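Pullulanase (Klebsiella oxytoca, PDB 2YOC) hydrolyses the alpha-1,6-glucosidic linkages of pullulan and related alpha-dextrins and is probably exported by a type 2 secretion system. Local coordinates at residues Lys479-Ile483 / Gln539-Tyr543; Val530-Asn534 / Ser882-Phe886; His370-Thr374 / Pro563-Ile569; Leu490-Ala496 / Leu536-Thr540. All blocks are in the same frame, centred on the assembly; numbering follows the deposited sequence.

Contact 1 of 4, residues Lys479-Ile483 / Gln539-Tyr543; sequences KVADI and QTDSY. With CA (calcium ion), chain L.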
loop_
_atom_site.group_PDB
_atom_site.type_symbol
_atom_site.label_atom_id
_atom_site.label_comp_id
_atom_site.label_asym_id
_atom_site.label_seq_id
_atom_site.Cartn_x
_atom_site.Cartn_y
_atom_site.Cartn_z
ATOM N N LYS B 479 -8.201 50.819 35.638
ATOM C CA LYS B 479 -8.433 50.929 34.206
ATOM C C LYS B 479 -9.073 49.600 33.737
ATOM O O LYS B 479 -9.207 49.322 32.539
ATOM C CB LYS B 479 -7.129 51.246 33.462
ATOM C CG LYS B 479 -6.594 52.675 33.641
ATOM C CD LYS B 479 -5.421 52.944 32.687
ATOM C CE LYS B 479 -5.741 53.178 31.218
ATOM N NZ LYS B 479 -4.559 52.897 30.334
ATOM N N VAL B 480 -9.518 48.807 34.721
ATOM C CA VAL B 480 -10.092 47.479 34.520
ATOM C C VAL B 480 -11.393 47.274 35.319
ATOM O O VAL B 480 -11.532 47.804 36.421
ATOM C CB VAL B 480 -8.995 46.404 34.852
ATOM C CG1 VAL B 480 -9.582 45.108 35.420
ATOM C CG2 VAL B 480 -8.107 46.118 33.634
ATOM N N ALA B 481 -12.323 46.470 34.761
ATOM C CA ALA B 481 -13.586 46.097 35.402
ATOM C C ALA B 481 -13.935 44.636 35.097
ATOM O O ALA B 481 -13.899 44.220 33.935
ATOM C CB ALA B 481 -14.699 46.999 34.927
ATOM N N ASP B 482 -14.258 43.856 36.135
ATOM C CA ASP B 482 -14.644 42.456 35.956
ATOM C C ASP B 482 -16.120 42.238 36.291
ATOM O O ASP B 482 -16.748 43.084 36.938
ATOM C CB ASP B 482 -13.724 41.508 36.732
ATOM C CG ASP B 482 -12.273 41.618 36.315
ATOM O OD1 ASP B 482 -11.952 41.217 35.180
ATOM O OD2 ASP B 482 -11.464 42.123 37.119
ATOM N N ILE B 483 -16.679 41.118 35.813
ATOM C CA ILE B 483 -18.086 40.737 35.963
ATOM C C ILE B 483 -18.599 40.710 37.403
ATOM O O ILE B 483 -19.788 40.943 37.630
ATOM C CB ILE B 483 -18.454 39.467 35.158
ATOM C CG1 ILE B 483 -17.734 38.221 35.694
ATOM C CG2 ILE B 483 -18.219 39.670 33.658
ATOM C CD1 ILE B 483 -18.380 36.986 35.340
ATOM N N GLN B 539 -12.714 43.520 26.694
ATOM C CA GLN B 539 -11.748 44.571 26.353
ATOM C C GLN B 539 -11.174 45.227 27.613
ATOM O O GLN B 539 -10.068 45.748 27.576
ATOM C CB GLN B 539 -12.423 45.661 25.539
ATOM C CG GLN B 539 -13.138 45.200 24.287
ATOM C CD GLN B 539 -14.026 46.289 23.725
ATOM O OE1 GLN B 539 -14.118 47.428 24.235
ATOM N NE2 GLN B 539 -14.711 45.955 22.651
ATOM N N THR B 540 -11.943 45.242 28.702
ATOM C CA THR B 540 -11.570 45.869 29.964
ATOM C C THR B 540 -11.491 44.872 31.132
ATOM O O THR B 540 -11.475 45.290 32.304
ATOM C CB THR B 540 -12.570 46.980 30.275
ATOM O OG1 THR B 540 -13.867 46.409 30.526
ATOM C CG2 THR B 540 -12.614 48.038 29.185
ATOM N N ASP B 541 -11.480 43.554 30.820
ATOM C CA ASP B 541 -11.399 42.532 31.862
ATOM C C ASP B 541 -9.928 42.243 32.274
ATOM O O ASP B 541 -8.983 42.884 31.769
ATOM C CB ASP B 541 -12.239 41.265 31.514
ATOM C CG ASP B 541 -11.753 40.315 30.407
ATOM O OD1 ASP B 541 -10.680 40.581 29.801
ATOM O OD2 ASP B 541 -12.458 39.313 30.131
ATOM N N SER B 542 -9.760 41.313 33.227
ATOM C CA SER B 542 -8.483 40.847 33.747
ATOM C C SER B 542 -8.149 39.475 33.109
ATOM O O SER B 542 -7.108 38.846 33.410
ATOM C CB SER B 542 -8.578 40.730 35.262
ATOM O OG SER B 542 -8.768 41.994 35.873
ATOM N N TYR B 543 -9.041 39.038 32.190
ATOM C CA TYR B 543 -8.961 37.748 31.520
ATOM C C TYR B 543 -8.326 37.710 30.133
ATOM O O TYR B 543 -8.879 38.218 29.158
ATOM C CB TYR B 543 -10.329 37.029 31.508
ATOM C CG TYR B 543 -10.177 35.551 31.259
ATOM C CD1 TYR B 543 -9.927 35.061 29.977
ATOM C CD2 TYR B 543 -10.213 34.645 32.310
ATOM C CE1 TYR B 543 -9.693 33.704 29.754
ATOM C CE2 TYR B 543 -9.987 33.284 32.099
ATOM C CZ TYR B 543 -9.731 32.817 30.818
ATOM O OH TYR B 543 -9.500 31.478 30.606
HETATM CA CA CA L . -8.714 41.143 28.116
#
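The two carboxylate oxygens of D482 both close on one residue, S542, in a contact where neither segment is helix or strand. OD1 of D482 accepts the backbone N-H of S542 (OD1 to N 2.9 Å), while OD2 of D482 takes the hydroxyl hydrogen of S542 (OD2 to OG 3.0 Å). Each oxygen offers its syn lone pair, so the amide and the hydroxyl enter the mouth of the carboxylate together. The serine is shaped for this: OG is anti to its carbonyl carbon (chi1 -65°) and therefore lies beside the same N-H. With both oxygens engaged, the two bonds would restrain rotation of the carboxylate about CB-CG.

A second link is made by the main chain alone. N of A481 donates to O of T540 at 2.9 Å, and the bond is nearly straight (168°). The CA of V480 makes a C-H...O contact with that same oxygen of T540 at 3.4 Å, and both methyls of V480 lie against it as well. CG1 of V480 also borders the serine hydroxyl, at 3.3 Å from OG of S542.

Between T540 and S542, the side chain of D541 leads off from the contact, and its OD1 binds a calcium ion at 2.6 Å. That ion may also soften the repulsion between D541 and the carboxylate of D482, whose OD1 lies 5.4 Å from OD2 of D541. A538 is a second protein ligand of the metal. Through A481 and a carboxylate that accepts two hydrogen bonds, the loop 479-483 thus braces a calcium-binding loop within the pullulanase Ins domain.

Contact 2 of 4, residues Val530-Asn534 / Ser882-Phe886; sequences VQALN and SGDWF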
loop_
_atom_site.group_PDB
_atom_site.type_symbol
_atom_site.label_atom_id
_atom_site.label_comp_id
_atom_site.label_asym_id
_atom_site.label_seq_id
_atom_site.Cartn_x
_atom_site.Cartn_y
_atom_site.Cartn_z
ATOM N N VAL B 530 -25.939 37.358 25.198
ATOM C CA VAL B 530 -24.936 37.032 26.211
ATOM C C VAL B 530 -23.524 37.298 25.670
ATOM O O VAL B 530 -22.741 37.983 26.331
ATOM C CB VAL B 530 -25.099 35.590 26.757
ATOM C CG1 VAL B 530 -23.967 35.222 27.716
ATOM C CG2 VAL B 530 -26.455 35.421 27.437
ATOM N N GLN B 531 -23.230 36.814 24.459
ATOM C CA GLN B 531 -21.914 37.029 23.889
ATOM C C GLN B 531 -21.632 38.453 23.428
ATOM O O GLN B 531 -20.476 38.870 23.439
ATOM C CB GLN B 531 -21.536 35.954 22.847
ATOM C CG GLN B 531 -22.340 35.967 21.561
ATOM C CD GLN B 531 -21.867 37.059 20.646
ATOM O OE1 GLN B 531 -20.665 37.352 20.540
ATOM N NE2 GLN B 531 -22.817 37.755 20.054
ATOM N N ALA B 532 -22.670 39.190 23.023
ATOM C CA ALA B 532 -22.519 40.577 22.577
ATOM C C ALA B 532 -21.973 41.478 23.706
ATOM O O ALA B 532 -21.042 42.253 23.466
ATOM C CB ALA B 532 -23.845 41.111 22.063
ATOM N N LEU B 533 -22.532 41.352 24.928
ATOM C CA LEU B 533 -22.086 42.123 26.084
ATOM C C LEU B 533 -20.692 41.635 26.504
ATOM O O LEU B 533 -19.817 42.452 26.810
ATOM C CB LEU B 533 -23.102 42.025 27.257
ATOM C CG LEU B 533 -22.667 42.560 28.643
ATOM C CD1 LEU B 533 -22.304 44.038 28.599
ATOM C CD2 LEU B 533 -23.751 42.373 29.667
ATOM N N ASN B 534 -20.485 40.309 26.483
ATOM C CA ASN B 534 -19.212 39.690 26.848
ATOM C C ASN B 534 -18.043 40.244 26.032
ATOM O O ASN B 534 -17.015 40.583 26.619
ATOM C CB ASN B 534 -19.283 38.178 26.738
ATOM C CG ASN B 534 -18.270 37.489 27.607
ATOM O OD1 ASN B 534 -18.182 37.731 28.825
ATOM N ND2 ASN B 534 -17.491 36.610 26.992
ATOM N N SER B 882 -12.683 35.337 26.208
ATOM C CA SER B 882 -14.096 35.033 26.407
ATOM C C SER B 882 -14.400 35.133 27.896
ATOM O O SER B 882 -15.475 34.733 28.359
ATOM C CB SER B 882 -14.474 33.687 25.796
ATOM O OG SER B 882 -14.635 33.831 24.392
ATOM N N GLY B 883 -13.438 35.718 28.613
ATOM C CA GLY B 883 -13.506 36.065 30.026
ATOM C C GLY B 883 -13.891 34.999 31.019
ATOM O O GLY B 883 -13.891 33.809 30.709
ATOM N N ASP B 884 -14.204 35.454 32.238
ATOM C CA ASP B 884 -14.610 34.611 33.357
ATOM C C ASP B 884 -15.872 33.813 33.003
ATOM O O ASP B 884 -15.983 32.652 33.401
ATOM C CB ASP B 884 -14.862 35.466 34.616
ATOM C CG ASP B 884 -13.645 36.158 35.212
ATOM O OD1 ASP B 884 -12.558 35.536 35.238
ATOM O OD2 ASP B 884 -13.799 37.302 35.718
ATOM N N TRP B 885 -16.806 34.431 32.235
ATOM C CA TRP B 885 -18.060 33.804 31.836
ATOM C C TRP B 885 -17.916 32.446 31.156
ATOM O O TRP B 885 -18.368 31.447 31.712
ATOM C CB TRP B 885 -18.920 34.741 30.997
ATOM C CG TRP B 885 -20.370 34.331 30.961
ATOM C CD1 TRP B 885 -21.047 33.783 29.911
ATOM C CD2 TRP B 885 -21.307 34.405 32.047
ATOM N NE1 TRP B 885 -22.353 33.531 30.269
ATOM C CE2 TRP B 885 -22.544 33.919 31.568
ATOM C CE3 TRP B 885 -21.223 34.852 33.382
ATOM C CZ2 TRP B 885 -23.681 33.855 32.373
ATOM C CZ3 TRP B 885 -22.355 34.804 34.176
ATOM C CH2 TRP B 885 -23.564 34.301 33.675
ATOM N N PHE B 886 -17.290 32.401 29.974
ATOM C CA PHE B 886 -17.153 31.154 29.223
ATOM C C PHE B 886 -16.136 30.154 29.753
ATOM O O PHE B 886 -16.378 28.952 29.687
ATOM C CB PHE B 886 -16.986 31.422 27.723
ATOM C CG PHE B 886 -18.239 31.986 27.106
ATOM C CD1 PHE B 886 -19.261 31.147 26.674
ATOM C CD2 PHE B 886 -18.421 33.360 27.001
ATOM C CE1 PHE B 886 -20.442 31.675 26.126
ATOM C CE2 PHE B 886 -19.603 33.890 26.463
ATOM C CZ PHE B 886 -20.604 33.042 26.025
#
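With CG swung anti to the backbone N (chi1 -156°), N534 extends its amide from helix 529-537 to the carbonyl of S882; W885, with CG likewise anti (chi1 -161°), brings its indole up to V530. ND2 of N534 donates to O of S882 at 3.1 Å, and the N-H points at the oxygen almost directly (168°). The acceptor lies in the plane of the amide, yet the donor stands well above the carbonyl plane and meets no lone pair. The same carbonyl takes a weak backbone bond from N of F886, in helix 883-886.

ND2 of N534 also sits at the rim of the phenyl ring of F886, near its plane and 3.4 Å from CD2. Over one face of that ring, offset toward the rim, lies CD1 of W885. CG1 of V530 completes the cluster, 3.9 Å from CD1 of W885 and 4.3 Å from CZ of F886, whereas NE1 of W885 bonds outside the contact to the carbonyl of V900.

An Ins-domain helix is thus joined to the region following the eighth barrel strand, 860-864. The buried amide N-H reaches its carbonyl from above the carbonyl plane, so the bond is probably modest and shares the joining with the apolar contacts.

Contact 3 of 4, residues His370-Thr374 / Pro563-Ile569; sequences HSLST and PEGTTRI. With SO4 (sulfate ion), chain O.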
loop_
_atom_site.group_PDB
_atom_site.type_symbol
_atom_site.label_atom_id
_atom_site.label_comp_id
_atom_site.label_asym_id
_atom_site.label_seq_id
_atom_site.Cartn_x
_atom_site.Cartn_y
_atom_site.Cartn_z
ATOM N N HIS B 370 14.161 41.728 35.161
ATOM C CA HIS B 370 13.778 40.604 36.027
ATOM C C HIS B 370 12.696 40.989 37.022
ATOM O O HIS B 370 12.116 40.107 37.651
ATOM C CB HIS B 370 14.995 39.934 36.705
ATOM C CG HIS B 370 15.923 39.243 35.756
ATOM N ND1 HIS B 370 15.446 38.537 34.662
ATOM C CD2 HIS B 370 17.276 39.166 35.773
ATOM C CE1 HIS B 370 16.525 38.087 34.031
ATOM N NE2 HIS B 370 17.649 38.430 34.669
ATOM N N SER B 371 12.435 42.299 37.145
ATOM C CA SER B 371 11.400 42.935 37.968
ATOM C C SER B 371 10.940 44.203 37.225
ATOM O O SER B 371 11.754 44.812 36.529
ATOM C CB SER B 371 11.946 43.303 39.348
ATOM O OG SER B 371 10.957 43.812 40.234
ATOM N N LEU B 372 9.645 44.591 37.352
ATOM C CA LEU B 372 9.071 45.780 36.689
ATOM C C LEU B 372 8.142 46.612 37.598
ATOM O O LEU B 372 7.756 46.152 38.672
ATOM C CB LEU B 372 8.262 45.363 35.449
ATOM C CG LEU B 372 8.879 44.434 34.405
ATOM C CD1 LEU B 372 7.822 43.509 33.850
ATOM C CD2 LEU B 372 9.508 45.232 33.264
ATOM N N SER B 373 7.741 47.823 37.132
ATOM C CA SER B 373 6.746 48.705 37.778
ATOM C C SER B 373 5.352 48.242 37.257
ATOM O O SER B 373 5.295 47.310 36.444
ATOM C CB SER B 373 6.987 50.150 37.359
ATOM O OG SER B 373 6.731 50.313 35.974
ATOM N N THR B 374 4.240 48.893 37.689
ATOM C CA THR B 374 2.887 48.533 37.225
ATOM C C THR B 374 2.775 48.751 35.710
ATOM O O THR B 374 3.237 49.779 35.197
ATOM C CB THR B 374 1.811 49.296 38.018
ATOM O OG1 THR B 374 1.999 49.057 39.406
ATOM C CG2 THR B 374 0.386 48.905 37.631
ATOM N N PRO B 563 1.108 44.946 41.730
ATOM C CA PRO B 563 2.013 44.828 40.566
ATOM C C PRO B 563 3.157 45.840 40.516
ATOM O O PRO B 563 3.931 45.847 39.563
ATOM C CB PRO B 563 1.067 45.008 39.376
ATOM C CG PRO B 563 0.046 45.944 39.874
ATOM C CD PRO B 563 -0.159 45.596 41.345
ATOM N N GLU B 564 3.237 46.722 41.512
ATOM C CA GLU B 564 4.289 47.725 41.564
ATOM C C GLU B 564 5.476 47.170 42.341
ATOM O O GLU B 564 5.426 47.066 43.575
ATOM C CB GLU B 564 3.761 49.035 42.172
ATOM C CG GLU B 564 4.770 50.170 42.205
ATOM C CD GLU B 564 5.159 50.845 40.895
ATOM O OE1 GLU B 564 4.581 50.536 39.821
ATOM O OE2 GLU B 564 6.064 51.709 40.964
ATOM N N GLY B 565 6.510 46.795 41.603
ATOM C CA GLY B 565 7.734 46.305 42.198
ATOM C C GLY B 565 7.875 44.812 42.265
ATOM O O GLY B 565 7.317 44.071 41.447
ATOM N N THR B 566 8.672 44.383 43.249
ATOM C CA THR B 566 9.080 43.000 43.504
ATOM C C THR B 566 8.016 42.098 44.085
ATOM O O THR B 566 8.166 40.880 43.974
ATOM C CB THR B 566 10.357 42.963 44.337
ATOM O OG1 THR B 566 10.089 43.445 45.666
ATOM C CG2 THR B 566 11.490 43.734 43.688
ATOM N N THR B 567 6.943 42.656 44.692
ATOM C CA THR B 567 5.866 41.838 45.280
ATOM C C THR B 567 5.516 40.577 44.444
ATOM O O THR B 567 5.418 39.484 45.009
ATOM C CB THR B 567 4.679 42.710 45.709
ATOM O OG1 THR B 567 5.002 43.287 46.969
ATOM C CG2 THR B 567 3.386 41.939 45.843
ATOM N N ARG B 568 5.396 40.727 43.114
ATOM C CA ARG B 568 5.067 39.615 42.248
ATOM C C ARG B 568 6.036 38.378 42.385
ATOM O O ARG B 568 5.563 37.224 42.464
ATOM C CB ARG B 568 4.821 40.090 40.800
ATOM C CG ARG B 568 6.058 40.592 40.059
ATOM C CD ARG B 568 5.753 41.031 38.639
ATOM N NE ARG B 568 5.213 42.391 38.547
ATOM C CZ ARG B 568 5.103 43.066 37.404
ATOM N NH1 ARG B 568 5.489 42.518 36.263
ATOM N NH2 ARG B 568 4.609 44.294 37.396
ATOM N N ILE B 569 7.375 38.642 42.487
ATOM C CA ILE B 569 8.430 37.629 42.650
ATOM C C ILE B 569 8.205 36.792 43.894
ATOM O O ILE B 569 8.213 35.569 43.778
ATOM C CB ILE B 569 9.842 38.251 42.636
ATOM C CG1 ILE B 569 10.074 39.006 41.328
ATOM C CG2 ILE B 569 10.941 37.176 42.882
ATOM C CD1 ILE B 569 10.976 40.097 41.458
HETATM S S SO4 O . 9.865 46.894 46.402
HETATM O O1 SO4 O . 9.471 47.406 45.068
HETATM O O2 SO4 O . 11.106 46.107 46.272
HETATM O O3 SO4 O . 8.804 45.994 46.933
HETATM O O4 SO4 O . 10.083 48.014 47.343
#
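L372, on the short, weakly bonded strand 371-372 that pairs with 379-380 in the antiparallel sheet to which the CBM48 module contributes, faces G565 and R568 at the entry to helix 567-582, which precedes the third strand of the (beta/alpha)8 barrel of this glycoside hydrolase. Three hydrogen bonds cross the contact. N of G565 donates to O of L372 at 3.2 Å, in the plane of the carbonyl. At the far end OE1 of E564 serves two donors of one residue: N of T374 at 2.7 Å, met nearly along the carboxylate C-O bond, and OG1 of T374 at 3.0 Å, received on the anti lone pair. A bend at chi2 (72°) turns the glutamate chain back to reach them, and its other oxygen, OE2, is held by a salt bridge to K315.

The arginine works differently. NH2 of R568 donates within its own segment to O of P563 (2.8 Å), straight and in the guanidinium plane, while NH1 bonds to the carbonyl of P555. Fixed by these two carbonyls, the group presents one face to O of L372.

Van der Waals contacts fill the remainder. CD1 of L372 lies against the guanidinium, 3.5 Å from NH1 of R568; CG2 of T374 meets the proline ring at CG of P563 (3.7 Å); and CD1 of I569 rests on CB of S371 (4.0 Å), whose hydroxyl is hydrogen-bonded to OE1 of Q380.

Last comes an anion. A sulfate, most likely a solute of the crystals and also held by NE2 of Q380, sits beside G565 and T566, where its O2 accepts from OG1 of T566 at 2.9 Å.

Contact 4 of 4, residues Leu490-Ala496 / Leu536-Thr540; sequences LCEVNSA and LVAQT. With CA (calcium ion), chain L.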
loop_
_atom_site.group_PDB
_atom_site.type_symbol
_atom_site.label_atom_id
_atom_site.label_comp_id
_atom_site.label_asym_id
_atom_site.label_seq_id
_atom_site.Cartn_x
_atom_site.Cartn_y
_atom_site.Cartn_z
ATOM N N LEU B 490 -18.187 48.985 34.672
ATOM C CA LEU B 490 -17.960 48.625 33.281
ATOM C C LEU B 490 -18.060 49.824 32.371
ATOM O O LEU B 490 -17.194 49.994 31.524
ATOM C CB LEU B 490 -18.889 47.483 32.818
ATOM C CG LEU B 490 -18.851 47.083 31.316
ATOM C CD1 LEU B 490 -17.476 46.583 30.870
ATOM C CD2 LEU B 490 -19.882 46.032 31.020
ATOM N N CYS B 491 -19.077 50.675 32.570
ATOM C CA CYS B 491 -19.293 51.872 31.752
ATOM C C CYS B 491 -18.220 52.944 31.989
ATOM O O CYS B 491 -17.802 53.597 31.024
ATOM C CB CYS B 491 -20.706 52.422 31.947
ATOM S SG CYS B 491 -22.015 51.168 31.799
ATOM N N GLU B 492 -17.754 53.092 33.261
ATOM C CA GLU B 492 -16.704 54.048 33.640
ATOM C C GLU B 492 -15.403 53.755 32.898
ATOM O O GLU B 492 -14.834 54.664 32.283
ATOM C CB GLU B 492 -16.470 54.061 35.156
ATOM C CG GLU B 492 -17.291 55.104 35.893
ATOM C CD GLU B 492 -18.556 54.598 36.562
ATOM O OE1 GLU B 492 -18.451 53.776 37.503
ATOM O OE2 GLU B 492 -19.656 55.045 36.161
ATOM N N VAL B 493 -14.968 52.482 32.917
ATOM C CA VAL B 493 -13.751 52.046 32.226
ATOM C C VAL B 493 -13.954 51.910 30.697
ATOM O O VAL B 493 -13.119 52.380 29.919
ATOM C CB VAL B 493 -13.054 50.813 32.877
ATOM C CG1 VAL B 493 -12.866 51.012 34.379
ATOM C CG2 VAL B 493 -13.813 49.524 32.610
ATOM N N ASN B 494 -15.071 51.302 30.275
ATOM C CA ASN B 494 -15.361 51.073 28.869
ATOM C C ASN B 494 -16.280 52.125 28.271
ATOM O O ASN B 494 -17.487 52.170 28.562
ATOM C CB ASN B 494 -15.931 49.680 28.680
ATOM C CG ASN B 494 -15.654 49.061 27.339
ATOM O OD1 ASN B 494 -15.587 49.735 26.297
ATOM N ND2 ASN B 494 -15.521 47.744 27.345
ATOM N N SER B 495 -15.696 52.972 27.421
ATOM C CA SER B 495 -16.421 54.029 26.721
ATOM C C SER B 495 -17.509 53.414 25.830
ATOM O O SER B 495 -18.656 53.858 25.897
ATOM C CB SER B 495 -15.457 54.868 25.891
ATOM O OG SER B 495 -14.554 54.059 25.157
ATOM N N ALA B 496 -17.156 52.335 25.075
ATOM C CA ALA B 496 -18.016 51.583 24.147
ATOM C C ALA B 496 -19.352 51.092 24.724
ATOM O O ALA B 496 -20.357 51.110 24.009
ATOM C CB ALA B 496 -17.249 50.413 23.561
ATOM N N LEU B 536 -17.626 43.201 24.767
ATOM C CA LEU B 536 -17.310 44.511 25.326
ATOM C C LEU B 536 -16.603 44.360 26.666
ATOM O O LEU B 536 -15.619 45.069 26.898
ATOM C CB LEU B 536 -18.579 45.350 25.511
ATOM C CG LEU B 536 -19.395 45.681 24.265
ATOM C CD1 LEU B 536 -20.817 45.920 24.639
ATOM C CD2 LEU B 536 -18.840 46.898 23.519
ATOM N N VAL B 537 -17.091 43.438 27.544
ATOM C CA VAL B 537 -16.501 43.195 28.869
ATOM C C VAL B 537 -15.042 42.817 28.723
ATOM O O VAL B 537 -14.185 43.358 29.424
ATOM C CB VAL B 537 -17.264 42.121 29.668
ATOM C CG1 VAL B 537 -16.597 41.863 31.019
ATOM C CG2 VAL B 537 -18.715 42.527 29.858
ATOM N N ALA B 538 -14.782 41.909 27.774
ATOM C CA ALA B 538 -13.508 41.312 27.430
ATOM C C ALA B 538 -12.381 42.281 27.105
ATOM O O ALA B 538 -11.213 41.895 27.211
ATOM C CB ALA B 538 -13.701 40.322 26.292
ATOM N N GLN B 539 -12.714 43.520 26.694
ATOM C CA GLN B 539 -11.748 44.571 26.353
ATOM C C GLN B 539 -11.174 45.227 27.613
ATOM O O GLN B 539 -10.068 45.748 27.576
ATOM C CB GLN B 539 -12.423 45.661 25.539
ATOM C CG GLN B 539 -13.138 45.200 24.287
ATOM C CD GLN B 539 -14.026 46.289 23.725
ATOM O OE1 GLN B 539 -14.118 47.428 24.235
ATOM N NE2 GLN B 539 -14.711 45.955 22.651
ATOM N N THR B 540 -11.943 45.242 28.702
ATOM C CA THR B 540 -11.570 45.869 29.964
ATOM C C THR B 540 -11.491 44.872 31.132
ATOM O O THR B 540 -11.475 45.290 32.304
ATOM C CB THR B 540 -12.570 46.980 30.275
ATOM O OG1 THR B 540 -13.867 46.409 30.526
ATOM C CG2 THR B 540 -12.614 48.038 29.185
HETATM CA CA CA L . -8.714 41.143 28.116
#
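N494 sits against T540 and Q539 at the junction of two helices: it is the first residue past helix 487-493 and the N-cap of helix 495-498, and it faces the type I turn V537-T540, which overlaps the last part of helix 529-537. CB of N494 touches CG2 of T540 at 3.7 Å. CG, anti to the backbone N (chi1 -151°), continues over the same methyl and carries the amide across to the turn. OD1 bends back to its own chain and accepts from N of A496, a weak capping bond. ND2 goes forward: it lies 2.7 Å from O of L536 and donates weakly to OE1 of Q539 at 3.4 Å. The two amide planes are turned 46° from one another. One amide thereby caps the start of one helix with its oxygen, while its nitrogen lies near a carbonyl of another.

Around this polar centre the contact is mostly apolar. On one flank CD2 of L490 meets CG2 of V537 at 3.9 Å, the two side chains crossing at about a right angle, and CD1 of L490 and CG2 of V493 touch T540. On the other, CB of A496 packs on CD2 of L536 (3.9 Å). The neighbouring C491 adds a covalent tie, its disulfide to C506.

The turn is closed at V537, whose carbonyl oxygen accepts both N and OG1 of T540 from the same face of its plane. Inside that turn the carbonyl of A538 points away from the asparagine, and its oxygen binds the calcium ion at 2.8 Å.

From the N terminus, the chain first meets contact 3 at 370-374; this closes the long loop that returns at 563-569, tying the CBM48-side sheet to a barrel helix. Contacts 1 and 4 nest inside it, both ending on the shared residues Q539 and T540, so that the loop at 479-483 and the helices at 490-496 converge on the same calcium-binding turn. Contact 2 starts within the Ins domain at 530-534 and crosses the other three, reaching 882-886 beyond the eighth barrel strand. Contacts 1, 2 and 4 touch, G883 packing on D541 and Y543, whereas contact 3 stays about 9 Å from contact 1 between nearest atoms.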